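Local structure of envelopment polyprotein (Bovine Schmallenberg virus BH80/Germany/2011, 7A56) at residues Gly69-Tyr74 with Leu342-Tyr347; Asp224-Asp229 with Tyr338-Gly343; Ala29-Ile34 with Ser98-Ile103; Thr60-Lys65 with Ser73-His78. The protein includes the glycoprotein Gc, a class II membrane fusion protein that probably merges viral and host membranes during entry, held here as a postfusion trimer. All blocks are in the same frame, centred on the assembly; numbering follows the deposited sequence.

Contact 1 of 4, residues Gly69-Tyr74 with Leu342-Tyr347; sequences GIRNSY and LGDFDY
A tight turn between strands 335-343 and 346-350 lies against strand 70-80, and Arg71 and Ser73 of that strand grip its backbone and acid groups. Asp344 is the centre of an inverse gamma turn, and Gly343 before it has a positive phi of 129°, backbone angles at which a CB would press on the carbonyl O of Leu342. Arg71 reaches across to the turn, its CG opposite the backbone N (chi1 156°) and its chain straight to NE. Its NH1 meets Asp344 OD1 at 2.7 Å in the guanidinium plane, nearly in line with the carboxylate C-O bond, while the two flat groups stand 76° apart. The same NH1 donates to Phe345 O at 3.1 Å, from above the carbonyl plane. NH2 adds a long salt bridge to Asp346 OD1 (3.8 Å), an acid whose OD2 is taken by the backbone N of Asn95.

Ser73 supplies the second grip. Its N bonds to Gly343 O at 2.9 Å, and its OG lies 2.7 Å from Phe345 O and 3.1 Å from Gly343 O, with one proton for both acceptors. Tyr347 OH donates to Ser73 O at 2.8 Å and accepts the N-H of Leu342 at 2.9 Å, closing the turn from its far end. The Phe345 ring packs on Tyr26 and Leu30 of helix 23-40.

Phe345 O takes an N-H from Arg71 and lies within reach of the Ser73 hydroxyl. Tyr347 OH, both donor and acceptor, should fix the course of the turn, while the two acids probably balance the arginine's charge.

Contact 2 of 4, residues Asp224-Asp229 with Tyr338-Gly343; sequences DRIQLD and YKIMLG
Ile226 and Ile340 each hold CG1 opposite their own carbonyl carbon (chi1 -56° and -64°), and as a result the two side chains run side by side in the same direction, CG1 of Ile226 being 4.0 Å from CG1 of Ile340. They form a non-hydrogen-bonded pair between strands 226-231 and 335-343, neighbours in an antiparallel five-stranded sheet, and the short segments are almost exactly antiparallel at 178°.

Three backbone bonds fix the register. Gln227 N donates to Lys339 O at 3.0 Å and Lys339 N returns to Gln227 O at 2.9 Å, which makes Gln227 and Lys339 a hydrogen-bonded pair. The pairing carries on past the start of strand 226-231, where Met341 N reaches Arg225 O at 2.9 Å.

On the face of Ile226, Leu228 and Tyr338, the isobutyl group of Leu228 touches Tyr338 CB, and Ile340 continues onto Ile102 of strand 98-134. Gln227 and Lys339 lie on the other face. There Gln227 bends at its second torsion and lays OE1 against the extended Lys339 chain, 3.7 Å from CD. A water joins this OE1 to Lys339 NZ. The amine also donates to Thr60 O of the second subunit, and Gln227 NE2 bonds to Ser223 O, so each polar end has more than one partner.

Beyond the paired residues, Arg225 and Leu342 meet at about a right angle, with Leu342 CD2 3.9 Å from Arg225 CB. Arg225 NH1 forms a salt bridge with Asp37, and a water accepts from Arg225 NE at 2.8 Å and donates to Leu342 O at 3.0 Å.

Contact 3 of 4, residues Ala29-Ile34 with Ser98-Ile103; sequences ALQSDI and SLFSII
Helix 29-34 and strand 98-103 run in nearly the same direction, their axes 10.1 Å apart and inclined by 25°, with Gln31 and Phe100 nearest in backbone at 8.5 Å between CA atoms. Phe100 spans the distance. Its CG sits between the backbone N and the carbonyl carbon (chi1 61°), and the ring stands out toward the helix. Gln31 CG lies over the centre of one face, 3.8 Å from the Phe100 ring centroid and 7° off its normal, a CH-pi contact. The extended glutamine runs antiparallel to the phenylalanine, and its NE2 comes to rest near Phe100 CB.

Phe100 belongs to a classic beta bulge, where it and Leu99 both face Ile91 of strand 86-92. This lets two successive side chains turn to the helix, and Leu99 CD1 loosely approaches Leu30 CD1 at 4.5 Å. Leu30 CB also approaches Phe100 CE1 at 3.8 Å.

Ile34 CD1 meets the ring at its edge, 3.8 Å from Phe100 CZ, and lies 4.0 Å from Ile102 CD1; Leu30 CD1 is also at the ring edge. Met206 of strand 197-206 packs on both Gln31 and Ile34. A water donates to Ser101 O at 2.7 Å and accepts a weak bond from Gln31 NE2.

Contact 4 of 4, residues Thr60-Lys65 with Ser73-His78; sequences TLNGDK and SYIESH
Tyr74 lays one face of its ring across the backbone of Gly63, whose CA stands 3.7 Å from the Tyr74 ring centroid and 21° off the normal, offset toward the rim. The ring reaches over the neighbouring strand because CG is wedged between the backbone N and the carbonyl carbon (chi1 66°), and with no side chain on Gly63 it can lie directly on the main chain.

The two residues are a hydrogen-bonded pair of the hairpin formed by strands 61-67 and 70-80: Tyr74 N reaches Gly63 O at 2.8 Å and Gly63 N reaches Tyr74 O at 3.1 Å. Two residues on, Leu61 N and Glu76 O meet at 2.9 Å, and Glu76 N and Leu61 O at 2.8 Å. Leu61 and Glu76 point the same way, with a leucine methyl beside OE2.

On the opposite face, Ile75 sends CG1 away from its backbone N (chi1 -175°), and CD1 comes 3.7 Å from Thr60 CB and 3.8 Å from Asn62 ND2. Thr60 OG1 donates to a lone pair of Asn62 OD1 at 3.0 Å, which should restrain the amide's rotation.

Strand 61-67 is an outermost strand of its sheet within the chain, while strand 70-80 pairs on its other side with strand 335-343. Ile75 rests on Tyr347 and Thr60 on Ala349, both of strand 346-350, and Leu61 packs against Tyr74 of the third subunit.

Contacts 4, 1 and 2 follow one another across the sheet of strands 61-67, 70-80, 335-343 and 226-231, contact 1 also taking in the start of strand 346-350. Contacts 4 and 1 share Ser73 and Tyr74; contacts 1 and 2 share Leu342 and Gly343. Their centres lie about 9 to 12 Å apart. The Tyr74 ring makes a cation-pi contact with Lys339 of contact 2. Contact 3 packs behind, joined through Leu342 CD1, 3.9 Å from Ile102 CD1 and 4.0 Å from Ile34 CD1. Contacts 3 and 4 do not touch, with nearest atoms about 8 Å apart. Contacts 1, 2 and 4 reach the second subunit, whereas no other chain touches contact 3. A bound sodium ion lies about 9 Å from the Phe100 side chain.

Contact 1 of 4, residues Gly69-Tyr74 with Leu342-Tyr347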
# COMPACT_ATOMS: atom_id res chain seq x y z
N GLY A 69 -48.68 -14.59 -21.88
CA GLY A 69 -48.13 -15.85 -22.35
C GLY A 69 -46.76 -15.72 -23.00
O GLY A 69 -46.31 -16.67 -23.67
N ILE A 70 -46.07 -14.59 -22.81
CA ILE A 70 -44.79 -14.34 -23.47
C ILE A 70 -43.65 -14.46 -22.45
O ILE A 70 -43.65 -13.77 -21.41
CB ILE A 70 -44.78 -12.99 -24.21
CG1 ILE A 70 -44.79 -11.79 -23.25
CG2 ILE A 70 -45.98 -12.90 -25.19
CD1 ILE A 70 -43.92 -10.63 -23.68
N ARG A 71 -42.72 -15.35 -22.72
CA ARG A 71 -41.58 -15.55 -21.85
C ARG A 71 -40.53 -14.48 -22.16
O ARG A 71 -40.28 -14.13 -23.33
CB ARG A 71 -41.02 -16.97 -22.03
CG ARG A 71 -39.53 -17.19 -21.65
CD ARG A 71 -39.13 -18.65 -21.89
NE ARG A 71 -37.77 -18.98 -21.44
CZ ARG A 71 -36.66 -18.92 -22.19
NH1 ARG A 71 -36.72 -18.54 -23.47
NH2 ARG A 71 -35.48 -19.26 -21.67
N ASN A 72 -39.94 -13.92 -21.11
CA ASN A 72 -38.90 -12.91 -21.21
C ASN A 72 -37.73 -13.43 -20.39
O ASN A 72 -37.85 -13.58 -19.17
CB ASN A 72 -39.39 -11.57 -20.68
CG ASN A 72 -38.73 -10.41 -21.36
OD1 ASN A 72 -37.58 -10.50 -21.78
ND2 ASN A 72 -39.47 -9.33 -21.50
N SER A 73 -36.64 -13.78 -21.04
CA SER A 73 -35.62 -14.54 -20.33
C SER A 73 -34.36 -13.70 -20.28
O SER A 73 -34.16 -12.76 -21.10
CB SER A 73 -35.30 -15.87 -20.98
OG SER A 73 -34.91 -15.62 -22.29
N TYR A 74 -33.51 -14.07 -19.33
CA TYR A 74 -32.24 -13.34 -19.18
C TYR A 74 -31.07 -14.29 -18.95
O TYR A 74 -31.22 -15.48 -18.61
CB TYR A 74 -32.29 -12.34 -18.03
CG TYR A 74 -32.43 -12.95 -16.68
CD1 TYR A 74 -31.33 -13.49 -16.00
CD2 TYR A 74 -33.67 -12.96 -16.04
CE1 TYR A 74 -31.47 -14.06 -14.76
CE2 TYR A 74 -33.83 -13.49 -14.79
CZ TYR A 74 -32.74 -14.04 -14.15
OH TYR A 74 -32.97 -14.57 -12.89
N LEU A 342 -33.35 -9.92 -23.54
CA LEU A 342 -33.79 -9.48 -24.86
C LEU A 342 -35.23 -9.89 -25.18
O LEU A 342 -35.79 -9.41 -26.18
CB LEU A 342 -32.85 -10.04 -25.94
CG LEU A 342 -31.37 -9.74 -25.70
CD1 LEU A 342 -30.43 -10.20 -26.86
CD2 LEU A 342 -31.18 -8.26 -25.49
N GLY A 343 -35.83 -10.75 -24.40
CA GLY A 343 -37.10 -11.35 -24.85
C GLY A 343 -37.02 -12.85 -24.74
O GLY A 343 -36.32 -13.35 -23.85
N ASP A 344 -37.69 -13.60 -25.62
CA ASP A 344 -37.79 -15.06 -25.49
C ASP A 344 -36.65 -15.75 -26.23
O ASP A 344 -36.78 -16.18 -27.38
CB ASP A 344 -39.17 -15.51 -26.00
CG ASP A 344 -39.39 -17.02 -25.90
OD1 ASP A 344 -38.78 -17.71 -25.06
OD2 ASP A 344 -40.25 -17.51 -26.67
N PHE A 345 -35.49 -15.82 -25.56
CA PHE A 345 -34.29 -16.35 -26.18
C PHE A 345 -33.59 -17.34 -25.25
O PHE A 345 -33.86 -17.39 -24.05
CB PHE A 345 -33.34 -15.20 -26.56
CG PHE A 345 -33.95 -14.28 -27.54
CD1 PHE A 345 -34.01 -14.62 -28.87
CD2 PHE A 345 -34.54 -13.11 -27.13
CE1 PHE A 345 -34.59 -13.80 -29.79
CE2 PHE A 345 -35.14 -12.28 -28.06
CZ PHE A 345 -35.14 -12.62 -29.39
N ASP A 346 -32.72 -18.15 -25.85
CA ASP A 346 -31.72 -18.91 -25.12
C ASP A 346 -30.38 -18.19 -25.23
O ASP A 346 -30.04 -17.61 -26.26
CB ASP A 346 -31.53 -20.32 -25.67
CG ASP A 346 -32.77 -21.23 -25.47
OD1 ASP A 346 -33.64 -20.96 -24.59
OD2 ASP A 346 -32.82 -22.24 -26.20
N TYR A 347 -29.60 -18.27 -24.16
CA TYR A 347 -28.31 -17.60 -24.14
C TYR A 347 -27.22 -18.56 -23.66
O TYR A 347 -27.43 -19.32 -22.71
CB TYR A 347 -28.36 -16.44 -23.18
CG TYR A 347 -29.53 -15.51 -23.29
CD1 TYR A 347 -29.47 -14.38 -24.12
CD2 TYR A 347 -30.64 -15.65 -22.46
CE1 TYR A 347 -30.52 -13.45 -24.17
CE2 TYR A 347 -31.72 -14.75 -22.54
CZ TYR A 347 -31.65 -13.67 -23.39
OH TYR A 347 -32.66 -12.77 -23.42

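Contact 2 of 4, residues Asp224-Asp229 with Tyr338-Gly343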
# COMPACT_ATOMS: atom_id res chain seq x y z
N ASP A 224 -32.66 -0.65 -20.94
CA ASP A 224 -33.81 -1.54 -20.75
C ASP A 224 -33.40 -3.00 -20.83
O ASP A 224 -33.81 -3.82 -20.01
CB ASP A 224 -34.90 -1.23 -21.77
CG ASP A 224 -35.49 0.15 -21.58
OD1 ASP A 224 -35.50 0.63 -20.42
OD2 ASP A 224 -35.91 0.76 -22.56
N ARG A 225 -32.57 -3.35 -21.82
CA ARG A 225 -32.17 -4.74 -22.03
C ARG A 225 -30.90 -5.15 -21.30
O ARG A 225 -30.74 -6.35 -20.97
CB ARG A 225 -31.97 -4.96 -23.54
CG ARG A 225 -33.28 -4.84 -24.33
CD ARG A 225 -32.98 -4.57 -25.80
NE ARG A 225 -34.23 -4.51 -26.53
CZ ARG A 225 -35.03 -3.45 -26.57
NH1 ARG A 225 -34.68 -2.34 -25.94
NH2 ARG A 225 -36.19 -3.50 -27.25
N ILE A 226 -29.97 -4.23 -21.08
CA ILE A 226 -28.65 -4.60 -20.55
C ILE A 226 -28.27 -3.71 -19.39
O ILE A 226 -28.35 -2.47 -19.47
CB ILE A 226 -27.56 -4.57 -21.64
CG1 ILE A 226 -27.96 -5.47 -22.84
CG2 ILE A 226 -26.16 -4.91 -21.00
CD1 ILE A 226 -27.03 -5.20 -24.05
N GLN A 227 -27.91 -4.33 -18.27
CA GLN A 227 -27.39 -3.56 -17.15
C GLN A 227 -25.98 -4.03 -16.82
O GLN A 227 -25.67 -5.23 -16.90
CB GLN A 227 -28.32 -3.71 -15.90
CG GLN A 227 -29.72 -3.16 -16.10
CD GLN A 227 -30.60 -4.19 -16.52
OE1 GLN A 227 -30.66 -5.26 -15.89
NE2 GLN A 227 -31.36 -3.91 -17.62
N LEU A 228 -25.11 -3.09 -16.41
CA LEU A 228 -23.78 -3.47 -15.98
C LEU A 228 -23.40 -2.65 -14.76
O LEU A 228 -23.89 -1.53 -14.58
CB LEU A 228 -22.70 -3.23 -17.08
CG LEU A 228 -22.93 -3.78 -18.51
CD1 LEU A 228 -23.56 -2.65 -19.30
CD2 LEU A 228 -21.60 -4.24 -19.14
N ASP A 229 -22.58 -3.22 -13.87
CA ASP A 229 -22.02 -2.41 -12.76
C ASP A 229 -20.58 -2.85 -12.51
O ASP A 229 -20.17 -3.97 -12.84
CB ASP A 229 -22.86 -2.47 -11.46
CG ASP A 229 -22.83 -3.84 -10.74
OD1 ASP A 229 -21.76 -4.28 -10.27
OD2 ASP A 229 -23.91 -4.49 -10.60
N TYR A 338 -22.99 -8.14 -15.26
CA TYR A 338 -23.85 -7.72 -16.35
C TYR A 338 -25.03 -8.69 -16.47
O TYR A 338 -24.92 -9.87 -16.15
CB TYR A 338 -23.11 -7.68 -17.70
CG TYR A 338 -22.38 -8.98 -18.11
CD1 TYR A 338 -23.04 -9.96 -18.84
CD2 TYR A 338 -21.03 -9.20 -17.79
CE1 TYR A 338 -22.41 -11.12 -19.26
CE2 TYR A 338 -20.35 -10.37 -18.21
CZ TYR A 338 -21.09 -11.34 -18.96
OH TYR A 338 -20.48 -12.50 -19.42
N LYS A 339 -26.13 -8.14 -16.97
CA LYS A 339 -27.36 -8.88 -17.20
C LYS A 339 -27.95 -8.43 -18.53
O LYS A 339 -28.05 -7.23 -18.81
CB LYS A 339 -28.34 -8.65 -16.02
CG LYS A 339 -29.70 -9.49 -16.13
CD LYS A 339 -30.70 -8.93 -15.14
CE LYS A 339 -32.10 -9.76 -15.22
NZ LYS A 339 -33.02 -9.26 -14.15
N ILE A 340 -28.36 -9.43 -19.33
CA ILE A 340 -28.90 -9.22 -20.68
C ILE A 340 -30.26 -9.91 -20.74
O ILE A 340 -30.38 -11.08 -20.34
CB ILE A 340 -27.96 -9.81 -21.76
CG1 ILE A 340 -26.59 -9.09 -21.77
CG2 ILE A 340 -28.64 -9.80 -23.16
CD1 ILE A 340 -25.49 -10.05 -22.31
N MET A 341 -31.29 -9.15 -21.13
CA MET A 341 -32.69 -9.62 -21.21
C MET A 341 -33.30 -9.08 -22.50
O MET A 341 -33.74 -7.92 -22.54
CB MET A 341 -33.46 -9.12 -19.99
CG MET A 341 -34.96 -9.61 -19.90
SD MET A 341 -35.41 -9.52 -18.15
CE MET A 341 -36.58 -10.88 -18.03
N LEU A 342 -33.35 -9.92 -23.54
CA LEU A 342 -33.79 -9.48 -24.86
C LEU A 342 -35.23 -9.89 -25.18
O LEU A 342 -35.79 -9.41 -26.18
CB LEU A 342 -32.85 -10.04 -25.94
CG LEU A 342 -31.37 -9.74 -25.70
CD1 LEU A 342 -30.43 -10.20 -26.86
CD2 LEU A 342 -31.18 -8.26 -25.49
N GLY A 343 -35.83 -10.75 -24.40
CA GLY A 343 -37.10 -11.35 -24.85
C GLY A 343 -37.02 -12.85 -24.74
O GLY A 343 -36.32 -13.35 -23.85
O HOH W 1 -34.85 -6.94 -27.66
O HOH W 2 -32.31 -6.20 -13.49

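Contact 3 of 4, residues Ala29-Ile34 with Ser98-Ile103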
# COMPACT_ATOMS: atom_id res chain seq x y z
N ALA A 29 -33.27 -6.55 -36.85
CA ALA A 29 -34.19 -5.87 -35.95
C ALA A 29 -33.71 -5.93 -34.50
O ALA A 29 -33.79 -4.94 -33.77
CB ALA A 29 -35.57 -6.48 -36.06
N LEU A 30 -33.27 -7.11 -34.06
CA LEU A 30 -32.87 -7.23 -32.67
C LEU A 30 -31.62 -6.40 -32.39
O LEU A 30 -31.53 -5.68 -31.38
CB LEU A 30 -32.63 -8.70 -32.31
CG LEU A 30 -33.85 -9.60 -32.41
CD1 LEU A 30 -33.41 -11.04 -32.47
CD2 LEU A 30 -34.77 -9.37 -31.22
N GLN A 31 -30.65 -6.42 -33.31
CA GLN A 31 -29.45 -5.63 -33.05
C GLN A 31 -29.75 -4.13 -33.09
O GLN A 31 -29.17 -3.35 -32.32
CB GLN A 31 -28.38 -6.04 -34.07
CG GLN A 31 -27.84 -7.46 -33.82
CD GLN A 31 -26.91 -7.93 -34.92
OE1 GLN A 31 -27.14 -7.67 -36.09
NE2 GLN A 31 -25.83 -8.62 -34.55
N SER A 32 -30.69 -3.73 -33.96
CA SER A 32 -31.11 -2.33 -34.01
C SER A 32 -31.77 -1.90 -32.72
O SER A 32 -31.57 -0.77 -32.26
CB SER A 32 -32.10 -2.13 -35.16
OG SER A 32 -31.50 -1.56 -36.26
N ASP A 33 -32.65 -2.75 -32.21
CA ASP A 33 -33.31 -2.48 -30.93
C ASP A 33 -32.29 -2.31 -29.80
O ASP A 33 -32.42 -1.39 -28.97
CB ASP A 33 -34.27 -3.62 -30.62
CG ASP A 33 -35.56 -3.55 -31.44
OD1 ASP A 33 -35.82 -2.53 -32.12
OD2 ASP A 33 -36.29 -4.54 -31.42
N ILE A 34 -31.33 -3.24 -29.69
CA ILE A 34 -30.26 -3.08 -28.69
C ILE A 34 -29.49 -1.78 -28.90
O ILE A 34 -29.22 -1.05 -27.94
CB ILE A 34 -29.31 -4.29 -28.72
CG1 ILE A 34 -30.07 -5.55 -28.32
CG2 ILE A 34 -28.08 -4.01 -27.80
CD1 ILE A 34 -29.45 -6.90 -28.80
N SER A 98 -28.76 -20.48 -33.59
CA SER A 98 -28.03 -19.30 -33.13
C SER A 98 -28.33 -18.09 -34.01
O SER A 98 -28.47 -18.20 -35.22
CB SER A 98 -26.52 -19.58 -33.15
OG SER A 98 -26.14 -20.37 -32.02
N LEU A 99 -28.42 -16.92 -33.39
CA LEU A 99 -28.79 -15.69 -34.08
C LEU A 99 -27.61 -14.73 -34.15
O LEU A 99 -27.16 -14.38 -35.24
CB LEU A 99 -29.98 -15.02 -33.38
CG LEU A 99 -31.34 -15.74 -33.35
CD1 LEU A 99 -32.11 -15.30 -32.14
CD2 LEU A 99 -32.15 -15.42 -34.60
N PHE A 100 -27.10 -14.30 -33.00
CA PHE A 100 -25.94 -13.41 -33.06
C PHE A 100 -25.26 -13.43 -31.71
O PHE A 100 -25.72 -14.10 -30.78
CB PHE A 100 -26.30 -11.97 -33.49
CG PHE A 100 -27.27 -11.27 -32.56
CD1 PHE A 100 -28.64 -11.42 -32.75
CD2 PHE A 100 -26.81 -10.44 -31.55
CE1 PHE A 100 -29.54 -10.81 -31.93
CE2 PHE A 100 -27.72 -9.82 -30.68
CZ PHE A 100 -29.10 -10.00 -30.89
N SER A 101 -24.19 -12.63 -31.57
CA SER A 101 -23.41 -12.61 -30.35
C SER A 101 -23.34 -11.19 -29.79
O SER A 101 -23.39 -10.20 -30.54
CB SER A 101 -22.01 -13.15 -30.59
OG SER A 101 -21.25 -12.17 -31.25
N ILE A 102 -23.32 -11.11 -28.46
CA ILE A 102 -23.06 -9.89 -27.70
C ILE A 102 -21.78 -10.16 -26.92
O ILE A 102 -21.69 -11.17 -26.21
CB ILE A 102 -24.22 -9.55 -26.75
CG1 ILE A 102 -25.52 -9.28 -27.54
CG2 ILE A 102 -23.89 -8.38 -25.86
CD1 ILE A 102 -26.74 -9.00 -26.66
N ILE A 103 -20.82 -9.25 -27.03
CA ILE A 103 -19.55 -9.35 -26.31
C ILE A 103 -19.52 -8.26 -25.25
O ILE A 103 -19.88 -7.11 -25.54
CB ILE A 103 -18.39 -9.24 -27.31
CG1 ILE A 103 -18.33 -10.51 -28.19
CG2 ILE A 103 -17.00 -8.98 -26.63
CD1 ILE A 103 -17.49 -10.30 -29.48
O HOH W 3 -23.79 -9.35 -33.04

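Contact 4 of 4, residues Thr60-Lys65 with Ser73-His78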
# COMPACT_ATOMS: atom_id res chain seq x y z
N THR A 60 -22.73 -18.91 -15.78
CA THR A 60 -23.79 -17.97 -16.09
C THR A 60 -25.04 -18.38 -15.33
O THR A 60 -25.19 -19.54 -14.94
CB THR A 60 -24.11 -17.91 -17.58
OG1 THR A 60 -24.61 -19.21 -18.04
CG2 THR A 60 -22.84 -17.49 -18.35
N LEU A 61 -25.90 -17.40 -15.07
CA LEU A 61 -27.20 -17.66 -14.43
C LEU A 61 -28.29 -17.33 -15.43
O LEU A 61 -28.25 -16.26 -16.04
CB LEU A 61 -27.35 -16.79 -13.17
CG LEU A 61 -26.38 -17.16 -12.06
CD1 LEU A 61 -26.59 -16.25 -10.91
CD2 LEU A 61 -26.68 -18.58 -11.63
N ASN A 62 -29.26 -18.22 -15.60
CA ASN A 62 -30.26 -18.06 -16.65
C ASN A 62 -31.61 -18.04 -15.95
O ASN A 62 -31.79 -18.73 -14.94
CB ASN A 62 -30.11 -19.22 -17.70
CG ASN A 62 -28.67 -19.25 -18.42
OD1 ASN A 62 -27.56 -19.45 -17.79
ND2 ASN A 62 -28.70 -19.09 -19.76
N GLY A 63 -32.52 -17.16 -16.40
CA GLY A 63 -33.78 -16.99 -15.68
C GLY A 63 -34.83 -16.36 -16.58
O GLY A 63 -34.58 -16.09 -17.75
N ASP A 64 -36.04 -16.15 -16.04
CA ASP A 64 -37.10 -15.62 -16.89
C ASP A 64 -38.30 -15.17 -16.06
O ASP A 64 -38.39 -15.43 -14.85
CB ASP A 64 -37.52 -16.66 -17.94
CG ASP A 64 -38.23 -17.85 -17.32
OD1 ASP A 64 -38.70 -17.72 -16.18
OD2 ASP A 64 -38.32 -18.90 -17.98
N LYS A 65 -39.22 -14.46 -16.74
CA LYS A 65 -40.59 -14.19 -16.28
C LYS A 65 -41.50 -14.20 -17.50
O LYS A 65 -41.12 -13.72 -18.56
CB LYS A 65 -40.74 -12.82 -15.59
CG LYS A 65 -39.49 -12.24 -14.92
CD LYS A 65 -39.82 -10.95 -14.15
CE LYS A 65 -38.68 -10.54 -13.24
NZ LYS A 65 -39.07 -9.47 -12.30
N SER A 73 -36.64 -13.78 -21.04
CA SER A 73 -35.62 -14.54 -20.33
C SER A 73 -34.36 -13.70 -20.28
O SER A 73 -34.16 -12.76 -21.10
CB SER A 73 -35.30 -15.87 -20.98
OG SER A 73 -34.91 -15.62 -22.29
N TYR A 74 -33.51 -14.07 -19.33
CA TYR A 74 -32.24 -13.34 -19.18
C TYR A 74 -31.07 -14.29 -18.95
O TYR A 74 -31.22 -15.48 -18.61
CB TYR A 74 -32.29 -12.34 -18.03
CG TYR A 74 -32.43 -12.95 -16.68
CD1 TYR A 74 -31.33 -13.49 -16.00
CD2 TYR A 74 -33.67 -12.96 -16.04
CE1 TYR A 74 -31.47 -14.06 -14.76
CE2 TYR A 74 -33.83 -13.49 -14.79
CZ TYR A 74 -32.74 -14.04 -14.15
OH TYR A 74 -32.97 -14.57 -12.89
N ILE A 75 -29.87 -13.68 -19.06
CA ILE A 75 -28.64 -14.32 -18.67
C ILE A 75 -27.84 -13.28 -17.87
O ILE A 75 -27.87 -12.08 -18.17
CB ILE A 75 -27.83 -14.85 -19.87
CG1 ILE A 75 -26.60 -15.63 -19.38
CG2 ILE A 75 -27.47 -13.74 -20.86
CD1 ILE A 75 -26.02 -16.55 -20.42
N GLU A 76 -27.24 -13.74 -16.81
CA GLU A 76 -26.41 -12.88 -15.97
C GLU A 76 -25.04 -13.52 -15.81
O GLU A 76 -24.94 -14.74 -15.70
CB GLU A 76 -27.09 -12.70 -14.61
CG GLU A 76 -26.42 -11.66 -13.72
CD GLU A 76 -25.42 -12.29 -12.74
OE1 GLU A 76 -25.10 -11.61 -11.75
OE2 GLU A 76 -24.98 -13.47 -12.93
N SER A 77 -23.98 -12.71 -15.76
CA SER A 77 -22.66 -13.26 -15.50
C SER A 77 -21.77 -12.10 -15.04
O SER A 77 -22.26 -11.01 -14.71
CB SER A 77 -22.10 -14.00 -16.72
OG SER A 77 -20.97 -14.79 -16.39
N HIS A 78 -20.47 -12.33 -15.02
CA HIS A 78 -19.52 -11.30 -14.58
C HIS A 78 -18.19 -11.54 -15.27
O HIS A 78 -17.87 -12.67 -15.68
CB HIS A 78 -19.32 -11.31 -13.06
CG HIS A 78 -19.10 -12.69 -12.50
ND1 HIS A 78 -20.11 -13.44 -11.93
CD2 HIS A 78 -18.00 -13.48 -12.48
CE1 HIS A 78 -19.65 -14.62 -11.57
NE2 HIS A 78 -18.37 -14.68 -11.89